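Local structure of glyoxalase family protein (Bacillus cereus, 1ZSW) at residues 31-36 and 294-299; 82-87 and 179-184; 26-31 and 247-252; 277-282 and 302-307. The protein binds a zinc ion and, as a member of the glyoxalase (vicinal oxygen chelate) family, is probably a metalloenzyme, although its reaction is not known. All blocks are in the same frame, centred on the assembly; numbering follows the deposited sequence. Where two conformers were deposited one is given.

Contact 1. Residues 31-36 and 294-299; sequences HHHISM and EIATDG. With ZN (zinc ion), chain B.
His-33 and Glu-294, from two non-adjacent strands of one sheet, meet at the zinc ion. NE2 of His-33 lies 2.1 Å and OE1 of Glu-294 2.0 Å from the zinc, with the imidazole and carboxylate planes turned almost perpendicular (89°); His-246 from the strand between them completes the protein's part of the site. Glu-294 reaches the metal with an extended chain, CG anti to the backbone N (chi1 177°), and its second oxygen, OE2, is held by Ser-282. ND1 of His-33 is also tied, donating an almost straight hydrogen bond (174°) to ND1 of His-32; the acceptor lies in the plane of the His-33 ring, while the donor is tilted from that of His-32. His-32 in turn has the methyl CB of Ala-296 over the centre of one face, a CH-pi contact 3.6 Å from the ring centroid. NE2 of His-32 donates to Thr-297 O at 2.9 Å, a bent bond that approaches from above the carbonyl plane. A classic beta bulge sets His-32 and His-33 together opposite Ala-248, consistent with the bond between their rings. Metal and His-32, one on each nitrogen, should fix the rotation of the first-shell imidazole.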
loop_
_atom_site.group_PDB
_atom_site.type_symbol
_atom_site.label_atom_id
_atom_site.label_comp_id
_atom_site.label_asym_id
_atom_site.label_seq_id
_atom_site.Cartn_x
_atom_site.Cartn_y
_atom_site.Cartn_z
ATOM N N HIS A 31 -0.911 7.479 0.594
ATOM C CA HIS A 31 -0.783 6.103 1.084
ATOM C C HIS A 31 0.539 5.920 1.814
ATOM O O HIS A 31 1.582 6.484 1.429
ATOM C CB HIS A 31 -0.848 5.055 -0.035
ATOM C CG HIS A 31 -1.957 5.280 -1.025
ATOM N ND1 HIS A 31 -3.260 5.478 -0.624
ATOM C CD2 HIS A 31 -1.966 5.297 -2.392
ATOM C CE1 HIS A 31 -4.030 5.618 -1.700
ATOM N NE2 HIS A 31 -3.269 5.523 -2.781
ATOM N N HIS A 32 0.503 5.026 2.810
ATOM C CA HIS A 32 1.707 4.659 3.590
ATOM C C HIS A 32 2.302 3.347 3.090
ATOM O O HIS A 32 3.474 3.281 2.725
ATOM C CB HIS A 32 1.344 4.584 5.083
ATOM C CG HIS A 32 2.519 4.433 6.000
ATOM N ND1 HIS A 32 3.202 3.245 6.152
ATOM C CD2 HIS A 32 3.102 5.326 6.842
ATOM C CE1 HIS A 32 4.155 3.401 7.062
ATOM N NE2 HIS A 32 4.136 4.666 7.474
ATOM N N HIS A 33 1.478 2.304 3.059
ATOM C CA HIS A 33 1.895 1.018 2.510
ATOM C C HIS A 33 0.676 0.219 2.224
ATOM O O HIS A 33 -0.443 0.639 2.572
ATOM C CB HIS A 33 2.812 0.225 3.486
ATOM C CG HIS A 33 2.164 -0.174 4.781
ATOM N ND1 HIS A 33 2.180 0.643 5.898
ATOM C CD2 HIS A 33 1.562 -1.332 5.171
ATOM C CE1 HIS A 33 1.571 0.026 6.902
ATOM N NE2 HIS A 33 1.196 -1.177 6.491
ATOM N N ILE A 34 0.876 -0.930 1.581
ATOM C CA ILE A 34 -0.244 -1.833 1.308
ATOM C C ILE A 34 0.280 -3.237 1.524
ATOM O O ILE A 34 1.438 -3.488 1.188
ATOM C CB ILE A 34 -0.801 -1.582 -0.141
ATOM C CG1 ILE A 34 -2.112 -2.334 -0.420
ATOM C CG2 ILE A 34 0.288 -1.771 -1.223
ATOM C CD1 ILE A 34 -2.927 -1.650 -1.556
ATOM N N SER A 35 -0.532 -4.077 2.146
ATOM C CA SER A 35 -0.089 -5.416 2.589
ATOM C C SER A 35 -0.953 -6.512 2.002
ATOM O O SER A 35 -2.156 -6.347 1.968
ATOM C CB SER A 35 -0.096 -5.518 4.122
ATOM O OG SER A 35 0.920 -4.591 4.584
ATOM N N MET A 36 -0.300 -7.619 1.628
ATOM C CA MET A 36 -0.878 -8.710 0.808
ATOM C C MET A 36 -0.473 -10.051 1.378
ATOM O O MET A 36 0.375 -10.155 2.270
ATOM C CB MET A 36 -0.281 -8.611 -0.611
ATOM C CG MET A 36 -0.895 -7.559 -1.536
ATOM S SD MET A 36 -0.509 -5.860 -1.110
ATOM C CE MET A 36 1.214 -5.777 -1.585
ATOM N N GLU A 294 -5.599 1.005 7.657
ATOM C CA GLU A 294 -4.672 1.252 8.757
ATOM C C GLU A 294 -4.251 2.708 8.654
ATOM O O GLU A 294 -4.089 3.256 7.545
ATOM C CB GLU A 294 -3.492 0.310 8.613
ATOM C CG GLU A 294 -2.367 0.500 9.666
ATOM C CD GLU A 294 -1.173 -0.393 9.402
ATOM O OE1 GLU A 294 -1.101 -1.026 8.328
ATOM O OE2 GLU A 294 -0.307 -0.467 10.308
ATOM N N ILE A 295 -4.062 3.346 9.803
ATOM C CA ILE A 295 -3.557 4.716 9.824
ATOM C C ILE A 295 -2.180 4.634 10.485
ATOM O O ILE A 295 -2.095 4.189 11.616
ATOM C CB ILE A 295 -4.496 5.635 10.659
ATOM C CG1 ILE A 295 -5.936 5.489 10.149
ATOM C CG2 ILE A 295 -4.040 7.111 10.558
ATOM C CD1 ILE A 295 -6.987 6.344 10.888
ATOM N N ALA A 296 -1.126 5.034 9.772
ATOM C CA ALA A 296 0.244 4.786 10.226
ATOM C C ALA A 296 1.053 6.070 10.235
ATOM O O ALA A 296 1.015 6.875 9.281
ATOM C CB ALA A 296 0.951 3.741 9.352
ATOM N N THR A 297 1.864 6.235 11.283
ATOM C CA THR A 297 2.810 7.358 11.258
ATOM C C THR A 297 3.949 7.196 10.246
ATOM O O THR A 297 4.429 6.077 9.972
ATOM C CB THR A 297 3.409 7.606 12.682
ATOM O OG1 THR A 297 4.225 6.482 13.067
ATOM C CG2 THR A 297 2.287 7.837 13.707
ATOM N N ASP A 298 4.412 8.309 9.692
ATOM C CA ASP A 298 5.520 8.306 8.724
ATOM C C ASP A 298 6.799 7.772 9.327
ATOM O O ASP A 298 7.543 7.044 8.681
ATOM C CB ASP A 298 5.775 9.715 8.158
ATOM C CG ASP A 298 4.853 10.070 6.995
ATOM O OD1 ASP A 298 4.202 9.178 6.402
ATOM O OD2 ASP A 298 4.814 11.265 6.631
ATOM N N GLY A 299 7.031 8.109 10.587
ATOM C CA GLY A 299 8.247 7.653 11.243
ATOM C C GLY A 299 8.030 6.637 12.338
ATOM O O GLY A 299 6.911 6.440 12.823
HETATM ZN ZN ZN B . 0.125 -2.525 7.732
HETATM O O HOH W 1 7.231 4.330 8.849
#

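Contact 2. Residues 82-87 and 179-184; sequences TELSFF and QGMGSV
Thr-82 and Gly-180 bring together two beta-sheets of this vicinal oxygen chelate fold, each at the entry to a strand. Their CA atoms are 4.0 Å apart, and no hydrogen bond passes between the segments, so the strands are packed together, not paired. This backbone approach is the tight part. Gly-180 presents no side chain, and the methyl CG2 of Thr-82 rests 3.5 Å from Gln-179 O. With CG2 anti to its carbonyl carbon, Thr-82 places the methyl against the residues leading into strand 180-188 while OG1 is engaged by its own chain at Ser-79 and Asp-75. The looser part lies further along, where Leu-84 and Met-181 run alongside each other pointing opposite ways and meet through one branch, CD2 of Leu-84 at 4.1 Å from CG of Met-181 in one of two Leu-84 conformers. Beyond these residues the strands diverge. Ile-34, on the strand beside 83-88, also packs against Met-181. Toward the outside, the partly exposed Gln-179 turns its CB away from Thr-82, and its amide is held by Ser-156. Met-181 bends at its last torsion (chi3 71°), and its SD lies 4.0 Å from the carbonyl O of Glu-83.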
loop_
_atom_site.group_PDB
_atom_site.type_symbol
_atom_site.label_atom_id
_atom_site.label_comp_id
_atom_site.label_asym_id
_atom_site.label_seq_id
_atom_site.Cartn_x
_atom_site.Cartn_y
_atom_site.Cartn_z
ATOM N N THR A 82 5.907 3.875 -0.655
ATOM C CA THR A 82 6.577 3.011 -1.609
ATOM C C THR A 82 6.472 1.538 -1.234
ATOM O O THR A 82 6.833 0.667 -2.030
ATOM C CB THR A 82 8.107 3.369 -1.785
ATOM O OG1 THR A 82 8.850 2.939 -0.628
ATOM C CG2 THR A 82 8.297 4.840 -2.051
ATOM N N GLU A 83 5.937 1.268 -0.032
ATOM C CA GLU A 83 6.053 -0.022 0.601
ATOM C C GLU A 83 4.926 -0.967 0.197
ATOM O O GLU A 83 3.752 -0.667 0.481
ATOM C CB GLU A 83 5.938 0.173 2.129
ATOM C CG GLU A 83 6.937 1.179 2.719
ATOM C CD GLU A 83 6.626 1.536 4.171
ATOM O OE1 GLU A 83 5.876 0.776 4.832
ATOM O OE2 GLU A 83 7.111 2.590 4.636
ATOM N N LEU A 84 5.292 -2.102 -0.421
ATOM C CA LEU A 84 4.382 -3.240 -0.626
ATOM C C LEU A 84 4.895 -4.341 0.274
ATOM O O LEU A 84 6.065 -4.702 0.208
ATOM C CB LEU A 84 4.391 -3.734 -2.081
ATOM C CG LEU A 84 4.210 -2.800 -3.279
ATOM C CD1 LEU A 84 3.553 -3.547 -4.468
ATOM C CD2 LEU A 84 3.501 -1.487 -3.017
ATOM N N SER A 85 4.029 -4.853 1.128
ATOM C CA SER A 85 4.494 -5.931 2.010
ATOM C C SER A 85 3.625 -7.174 1.827
ATOM O O SER A 85 2.461 -7.074 1.387
ATOM C CB SER A 85 4.506 -5.447 3.445
ATOM O OG SER A 85 3.264 -5.699 4.067
ATOM N N PHE A 86 4.213 -8.339 2.112
ATOM C CA PHE A 86 3.563 -9.623 1.900
ATOM C C PHE A 86 3.803 -10.524 3.089
ATOM O O PHE A 86 4.938 -10.615 3.548
ATOM C CB PHE A 86 4.183 -10.295 0.659
ATOM C CG PHE A 86 3.865 -9.596 -0.624
ATOM C CD1 PHE A 86 2.782 -10.052 -1.381
ATOM C CD2 PHE A 86 4.624 -8.503 -1.077
ATOM C CE1 PHE A 86 2.439 -9.413 -2.538
ATOM C CE2 PHE A 86 4.275 -7.850 -2.323
ATOM C CZ PHE A 86 3.191 -8.342 -3.023
ATOM N N PHE A 87 2.740 -11.173 3.559
ATOM C CA PHE A 87 2.827 -12.232 4.591
ATOM C C PHE A 87 2.863 -13.517 3.809
ATOM O O PHE A 87 1.997 -13.742 2.963
ATOM C CB PHE A 87 1.565 -12.194 5.463
ATOM C CG PHE A 87 1.449 -10.929 6.257
ATOM C CD1 PHE A 87 0.605 -9.893 5.829
ATOM C CD2 PHE A 87 2.210 -10.761 7.413
ATOM C CE1 PHE A 87 0.509 -8.707 6.567
ATOM C CE2 PHE A 87 2.121 -9.573 8.150
ATOM C CZ PHE A 87 1.268 -8.563 7.720
ATOM N N GLN A 179 8.162 4.366 -8.860
ATOM C CA GLN A 179 8.427 5.447 -7.897
ATOM C C GLN A 179 7.833 5.166 -6.533
ATOM O O GLN A 179 8.506 5.327 -5.497
ATOM C CB GLN A 179 7.957 6.797 -8.415
ATOM C CG GLN A 179 8.614 7.141 -9.751
ATOM C CD GLN A 179 7.879 8.228 -10.419
ATOM O OE1 GLN A 179 7.037 7.974 -11.276
ATOM N NE2 GLN A 179 8.136 9.450 -9.995
ATOM N N GLY A 180 6.578 4.725 -6.533
ATOM C CA GLY A 180 5.865 4.388 -5.309
ATOM C C GLY A 180 4.414 4.253 -5.725
ATOM O O GLY A 180 4.112 4.154 -6.933
ATOM N N MET A 181 3.534 4.267 -4.733
ATOM C CA MET A 181 2.107 4.000 -4.961
ATOM C C MET A 181 1.407 5.172 -5.567
ATOM O O MET A 181 1.612 6.311 -5.164
ATOM C CB MET A 181 1.407 3.661 -3.627
ATOM C CG MET A 181 1.992 2.376 -3.060
ATOM S SD MET A 181 1.493 2.145 -1.299
ATOM C CE MET A 181 -0.187 1.795 -1.648
ATOM N N GLY A 182 0.482 4.850 -6.481
ATOM C CA GLY A 182 -0.498 5.839 -6.977
ATOM C C GLY A 182 -1.913 5.395 -6.612
ATOM O O GLY A 182 -2.181 5.089 -5.449
ATOM N N SER A 183 -2.833 5.360 -7.572
ATOM C CA SER A 183 -4.211 4.977 -7.292
ATOM C C SER A 183 -4.284 3.613 -6.633
ATOM O O SER A 183 -3.629 2.677 -7.113
ATOM C CB SER A 183 -4.973 4.834 -8.619
ATOM O OG SER A 183 -4.678 5.911 -9.478
ATOM N N VAL A 184 -5.121 3.479 -5.604
ATOM C CA VAL A 184 -5.440 2.139 -5.041
ATOM C C VAL A 184 -6.932 1.942 -5.245
ATOM O O VAL A 184 -7.681 2.840 -4.991
ATOM C CB VAL A 184 -5.074 2.050 -3.535
ATOM C CG1 VAL A 184 -5.557 0.730 -2.953
ATOM C CG2 VAL A 184 -3.516 2.118 -3.357
#

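Contact 3. Residues 26-31 and 247-252; sequences YEIKGH and LAIRVK
Arg-250 leans across the chain at Gly-30 and His-31. Its backbone N first donates to Gly-30 O at 2.9 Å. CB of Arg-250 then sits 3.4 Å from Gly-30 O, and its CG rests against both carbonyl oxygens, those of Gly-30 and His-31. CD of Arg-250 comes within 3.1 Å of His-31 O. A bend at chi3 (57°) next turns the chain so that NE meets the carboxylate of Asp-298 in a salt bridge, while CZ lies under CB of Lys-29, which covers one face of the guanidinium from 3.6 Å above its plane. At the tip, NH1 and NH2 each give a proton to a water at the guanidinium edge: one water also donates to His-31 O, and the other also accepts from Lys-29 NZ, bridging the two like charges. A third water joins Lys-29 N to Arg-250 O. Beside this polar strip, CD1 of Ile-28 packs 3.8 Å from CG1 of Val-251, the two side chains pointing the same way, and Trp-260 of helix 254-266 touches both residues. The backbone of Gly-30 is bent so that any CB would press on the preceding carbonyl O, which explains the glycine. His-31 and Ile-249 form an antiparallel non-hydrogen-bonded pair with diverging side chains. Here begins the antiparallel pairing of strands 31-38 and 244-251, through which the two vicinal oxygen chelate family regions share one zinc-bearing mixed sheet.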
loop_
_atom_site.group_PDB
_atom_site.type_symbol
_atom_site.label_atom_id
_atom_site.label_comp_id
_atom_site.label_asym_id
_atom_site.label_seq_id
_atom_site.Cartn_x
_atom_site.Cartn_y
_atom_site.Cartn_z
ATOM N N TYR A 26 -6.450 17.824 9.915
ATOM C CA TYR A 26 -5.131 17.597 9.330
ATOM C C TYR A 26 -5.262 17.021 7.949
ATOM O O TYR A 26 -6.265 16.351 7.640
ATOM C CB TYR A 26 -4.308 16.593 10.152
ATOM C CG TYR A 26 -4.068 16.971 11.587
ATOM C CD1 TYR A 26 -4.785 16.370 12.603
ATOM C CD2 TYR A 26 -3.111 17.932 11.914
ATOM C CE1 TYR A 26 -4.573 16.723 13.967
ATOM C CE2 TYR A 26 -2.882 18.296 13.250
ATOM C CZ TYR A 26 -3.615 17.672 14.263
ATOM O OH TYR A 26 -3.390 18.012 15.577
ATOM N N GLU A 27 -4.264 17.286 7.105
ATOM C CA GLU A 27 -4.208 16.697 5.762
ATOM C C GLU A 27 -3.716 15.266 5.896
ATOM O O GLU A 27 -3.084 14.899 6.893
ATOM C CB GLU A 27 -3.251 17.475 4.840
ATOM C CG GLU A 27 -1.757 17.217 5.087
ATOM C CD GLU A 27 -0.806 18.114 4.272
ATOM O OE1 GLU A 27 -1.244 18.752 3.285
ATOM O OE2 GLU A 27 0.384 18.177 4.628
ATOM N N ILE A 28 -4.010 14.461 4.891
ATOM C CA ILE A 28 -3.439 13.123 4.758
ATOM C C ILE A 28 -2.571 13.164 3.515
ATOM O O ILE A 28 -3.082 13.331 2.410
ATOM C CB ILE A 28 -4.550 12.033 4.595
ATOM C CG1 ILE A 28 -5.431 11.872 5.842
ATOM C CG2 ILE A 28 -3.955 10.677 4.190
ATOM C CD1 ILE A 28 -4.761 11.234 7.054
ATOM N N LYS A 29 -1.267 12.981 3.675
ATOM C CA LYS A 29 -0.347 13.166 2.548
ATOM C C LYS A 29 -0.443 12.136 1.447
ATOM O O LYS A 29 -0.057 12.421 0.321
ATOM C CB LYS A 29 1.087 13.301 3.023
ATOM C CG LYS A 29 1.307 14.650 3.749
ATOM C CD LYS A 29 2.758 15.075 3.719
ATOM C CE LYS A 29 3.017 15.957 2.516
ATOM N NZ LYS A 29 4.391 16.549 2.517
ATOM N N GLY A 30 -0.918 10.942 1.772
ATOM C CA GLY A 30 -0.907 9.863 0.777
ATOM C C GLY A 30 -0.971 8.492 1.436
ATOM O O GLY A 30 -1.077 8.363 2.664
ATOM N N HIS A 31 -0.911 7.479 0.594
ATOM C CA HIS A 31 -0.783 6.103 1.084
ATOM C C HIS A 31 0.539 5.920 1.814
ATOM O O HIS A 31 1.582 6.484 1.429
ATOM C CB HIS A 31 -0.848 5.055 -0.035
ATOM C CG HIS A 31 -1.957 5.280 -1.025
ATOM N ND1 HIS A 31 -3.260 5.478 -0.624
ATOM C CD2 HIS A 31 -1.966 5.297 -2.392
ATOM C CE1 HIS A 31 -4.030 5.618 -1.700
ATOM N NE2 HIS A 31 -3.269 5.523 -2.781
ATOM N N LEU A 247 -4.956 -1.478 3.434
ATOM C CA LEU A 247 -4.295 -0.293 2.909
ATOM C C LEU A 247 -4.025 0.622 4.089
ATOM O O LEU A 247 -4.941 0.834 4.919
ATOM C CB LEU A 247 -5.210 0.458 1.924
ATOM C CG LEU A 247 -4.729 1.850 1.498
ATOM C CD1 LEU A 247 -3.469 1.809 0.670
ATOM C CD2 LEU A 247 -5.853 2.570 0.717
ATOM N N ALA A 248 -2.774 1.089 4.180
ATOM C CA ALA A 248 -2.388 2.068 5.223
ATOM C C ALA A 248 -2.207 3.436 4.624
ATOM O O ALA A 248 -1.630 3.552 3.537
ATOM C CB ALA A 248 -1.096 1.648 5.929
ATOM N N ILE A 249 -2.694 4.447 5.348
ATOM C CA ILE A 249 -2.540 5.858 4.948
ATOM C C ILE A 249 -1.651 6.577 5.944
ATOM O O ILE A 249 -1.570 6.165 7.080
ATOM C CB ILE A 249 -3.895 6.582 4.787
ATOM C CG1 ILE A 249 -4.641 6.688 6.120
ATOM C CG2 ILE A 249 -4.769 5.803 3.740
ATOM C CD1 ILE A 249 -6.094 7.328 6.073
ATOM N N ARG A 250 -1.026 7.665 5.487
ATOM C CA ARG A 250 0.016 8.352 6.245
ATOM C C ARG A 250 -0.513 9.416 7.165
ATOM O O ARG A 250 -1.331 10.254 6.751
ATOM C CB ARG A 250 1.001 9.072 5.292
ATOM C CG ARG A 250 1.770 8.096 4.405
ATOM C CD ARG A 250 2.477 8.856 3.289
ATOM N NE ARG A 250 3.374 9.898 3.835
ATOM C CZ ARG A 250 3.915 10.884 3.123
ATOM N NH1 ARG A 250 3.692 10.993 1.808
ATOM N NH2 ARG A 250 4.676 11.767 3.742
ATOM N N VAL A 251 0.029 9.430 8.392
ATOM C CA VAL A 251 -0.108 10.633 9.241
ATOM C C VAL A 251 1.277 11.072 9.721
ATOM O O VAL A 251 2.207 10.304 9.692
ATOM C CB VAL A 251 -1.108 10.424 10.383
ATOM C CG1 VAL A 251 -2.451 9.964 9.798
ATOM C CG2 VAL A 251 -0.538 9.442 11.407
ATOM N N LYS A 252 1.408 12.341 10.108
ATOM C CA LYS A 252 2.712 12.922 10.400
ATOM C C LYS A 252 3.360 12.399 11.666
ATOM O O LYS A 252 4.565 12.220 11.709
ATOM C CB LYS A 252 2.589 14.448 10.475
ATOM C CG LYS A 252 3.913 15.145 10.560
ATOM C CD LYS A 252 3.642 16.617 10.758
ATOM C CE LYS A 252 4.876 17.418 10.457
ATOM N NZ LYS A 252 4.533 18.846 10.632
HETATM O O HOH W 2 -0.112 12.622 6.312
HETATM O O HOH W 3 5.793 14.207 2.641
HETATM O O HOH W 4 2.427 8.649 -0.074
#

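Contact 4. Residues 277-282 and 302-307; sequences RFYFKS and FTVDGD
The side chains of Tyr-279 and Phe-302 meet at about a right angle, an oblique aromatic pair with ring planes 59° apart and centroids separated by 5.1 Å. CD2 of Phe-302 stands over one face of the tyrosine ring, displaced toward its rim and 3.6 Å from CG of Tyr-279. At the edge of the same ring, CG1 of Val-304 approaches CD2 of Tyr-279, and the carboxylate of Asp-305 comes up in the ring plane, OD1 of Asp-305 3.7 Å from CE2 of Tyr-279. In one of its two conformers, Phe-278 reaches Asp-305 by its edge, CE2 of Phe-278 lying 3.5 Å from CB of Asp-305, with ring and carboxylate planes 76° apart. CG of Asp-305 sits between its backbone N and carbonyl carbon (chi1 79°), which turns the carboxylate in toward both rings. The type I turn from Thr-303 to Gly-306 presents Val-304 and Asp-305 together. Lys-58 forms a salt bridge with OD1 of Asp-305, and Phe-72 meets Phe-302 edge to face. No hydrogen bond crosses the contact, and the buried hydroxyl of Tyr-279 has no partner in the model. The contact thus rests on van der Waals packing, mostly of rings, and Lys-58 probably offsets the charge of Asp-305.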
loop_
_atom_site.group_PDB
_atom_site.type_symbol
_atom_site.label_atom_id
_atom_site.label_comp_id
_atom_site.label_asym_id
_atom_site.label_seq_id
_atom_site.Cartn_x
_atom_site.Cartn_y
_atom_site.Cartn_z
ATOM N N ARG A 277 4.326 -0.644 16.002
ATOM C CA ARG A 277 4.809 -1.621 15.042
ATOM C C ARG A 277 6.316 -1.468 14.839
ATOM O O ARG A 277 6.882 -2.061 13.910
ATOM C CB ARG A 277 4.049 -1.485 13.713
ATOM C CG ARG A 277 2.563 -1.896 13.772
ATOM C CD ARG A 277 2.365 -3.318 14.280
ATOM N NE ARG A 277 1.083 -3.915 13.872
ATOM C CZ ARG A 277 0.596 -5.047 14.383
ATOM N NH1 ARG A 277 1.254 -5.672 15.372
ATOM N NH2 ARG A 277 -0.567 -5.535 13.952
ATOM N N PHE A 278 6.940 -0.717 15.747
ATOM C CA PHE A 278 8.374 -0.423 15.761
ATOM C C PHE A 278 8.794 0.581 14.687
ATOM O O PHE A 278 9.279 1.673 15.006
ATOM C CB PHE A 278 9.232 -1.706 15.744
ATOM C CG PHE A 278 10.674 -1.476 16.118
ATOM C CD1 PHE A 278 11.014 -0.993 17.375
ATOM C CD2 PHE A 278 11.685 -1.765 15.217
ATOM C CE1 PHE A 278 12.345 -0.781 17.722
ATOM C CE2 PHE A 278 13.019 -1.562 15.560
ATOM C CZ PHE A 278 13.344 -1.065 16.811
ATOM N N TYR A 279 8.559 0.231 13.425
ATOM C CA TYR A 279 8.921 1.095 12.315
ATOM C C TYR A 279 7.929 2.258 12.162
ATOM O O TYR A 279 8.208 3.216 11.440
ATOM C CB TYR A 279 8.989 0.272 11.045
ATOM C CG TYR A 279 9.801 -1.000 11.252
ATOM C CD1 TYR A 279 9.198 -2.252 11.145
ATOM C CD2 TYR A 279 11.164 -0.936 11.588
ATOM C CE1 TYR A 279 9.933 -3.421 11.330
ATOM C CE2 TYR A 279 11.903 -2.093 11.784
ATOM C CZ TYR A 279 11.283 -3.334 11.654
ATOM O OH TYR A 279 12.003 -4.504 11.856
ATOM N N PHE A 280 6.793 2.155 12.858
ATOM C CA PHE A 280 5.773 3.203 12.930
ATOM C C PHE A 280 4.756 2.804 13.991
ATOM O O PHE A 280 4.723 1.625 14.417
ATOM C CB PHE A 280 5.072 3.383 11.549
ATOM C CG PHE A 280 4.599 2.076 10.911
ATOM C CD1 PHE A 280 3.367 1.495 11.279
ATOM C CD2 PHE A 280 5.375 1.448 9.919
ATOM C CE1 PHE A 280 2.912 0.291 10.670
ATOM C CE2 PHE A 280 4.927 0.226 9.313
ATOM C CZ PHE A 280 3.681 -0.330 9.713
ATOM N N LYS A 281 3.901 3.745 14.407
ATOM C CA LYS A 281 2.732 3.389 15.202
ATOM C C LYS A 281 1.488 3.460 14.302
ATOM O O LYS A 281 1.443 4.256 13.345
ATOM C CB LYS A 281 2.560 4.295 16.420
ATOM C CG LYS A 281 3.776 4.340 17.374
ATOM C CD LYS A 281 3.237 4.906 18.710
ATOM C CE LYS A 281 4.329 5.143 19.772
ATOM N NZ LYS A 281 5.360 6.067 19.289
ATOM N N SER A 282 0.516 2.624 14.585
ATOM C CA SER A 282 -0.673 2.599 13.740
ATOM C C SER A 282 -1.914 2.141 14.470
ATOM O O SER A 282 -1.825 1.583 15.595
ATOM C CB SER A 282 -0.389 1.727 12.556
ATOM O OG SER A 282 -0.408 0.365 12.909
ATOM N N PHE A 302 12.246 2.388 8.536
ATOM C CA PHE A 302 13.060 1.157 8.566
ATOM C C PHE A 302 14.536 1.388 8.898
ATOM O O PHE A 302 15.276 0.418 9.103
ATOM C CB PHE A 302 12.962 0.386 7.236
ATOM C CG PHE A 302 11.587 -0.125 6.929
ATOM C CD1 PHE A 302 10.967 0.191 5.728
ATOM C CD2 PHE A 302 10.912 -0.926 7.848
ATOM C CE1 PHE A 302 9.674 -0.266 5.447
ATOM C CE2 PHE A 302 9.635 -1.397 7.586
ATOM C CZ PHE A 302 9.013 -1.069 6.385
ATOM N N THR A 303 14.963 2.650 8.914
ATOM C CA THR A 303 16.363 2.975 9.215
ATOM C C THR A 303 16.568 3.191 10.708
ATOM O O THR A 303 17.702 3.367 11.159
ATOM C CB THR A 303 16.892 4.194 8.410
ATOM O OG1 THR A 303 16.246 5.395 8.852
ATOM C CG2 THR A 303 16.675 3.996 6.910
ATOM N N VAL A 304 15.471 3.153 11.467
ATOM C CA VAL A 304 15.517 3.216 12.926
ATOM C C VAL A 304 16.458 2.143 13.521
ATOM O O VAL A 304 17.255 2.456 14.406
ATOM C CB VAL A 304 14.079 3.168 13.569
ATOM C CG1 VAL A 304 13.477 1.764 13.531
ATOM C CG2 VAL A 304 14.089 3.697 15.001
ATOM N N ASP A 305 16.385 0.908 13.013
ATOM C CA ASP A 305 17.135 -0.224 13.582
ATOM C C ASP A 305 18.216 -0.793 12.646
ATOM O O ASP A 305 18.602 -1.967 12.759
ATOM C CB ASP A 305 16.166 -1.337 14.032
ATOM C CG ASP A 305 15.649 -2.201 12.872
ATOM O OD1 ASP A 305 15.545 -1.692 11.729
ATOM O OD2 ASP A 305 15.335 -3.395 13.106
ATOM N N GLY A 306 18.700 0.031 11.723
ATOM C CA GLY A 306 19.709 -0.427 10.772
ATOM C C GLY A 306 20.149 0.646 9.811
ATOM O O GLY A 306 19.450 1.647 9.622
ATOM N N ASP A 307 21.317 0.440 9.211
ATOM C CA ASP A 307 21.839 1.339 8.189
ATOM C C ASP A 307 21.159 1.086 6.849
ATOM O O ASP A 307 20.807 -0.061 6.529
ATOM C CB ASP A 307 23.347 1.147 8.032
ATOM C CG ASP A 307 23.717 -0.292 7.725
ATOM O OD1 ASP A 307 24.097 -0.569 6.567
ATOM O OD2 ASP A 307 23.608 -1.153 8.630
#

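Overall arrangement
Contacts 1, 2 and 3 are buried and close to the middle of the chain, whereas contact 4 is only partly buried, its centre about 17 Å from the chain centre. Strand 31-38 carries contact 1, and the residues leading into it carry contact 3, so the two share His-31; Arg-250 of contact 3 also bridges to Asp-298 of contact 1. Contact 4 reaches the metal region through Ser-282, which hydrogen-bonds to Glu-294. Contact 2 joins strand 83-88, the neighbour of 31-38, to the second sheet. Chemistry follows place: metal ligation backed by histidine hydrogen bonds in contact 1, close backbone and side-chain packing without hydrogen bonds in contact 2, water-bridged charge in contact 3, aromatic packing in contact 4.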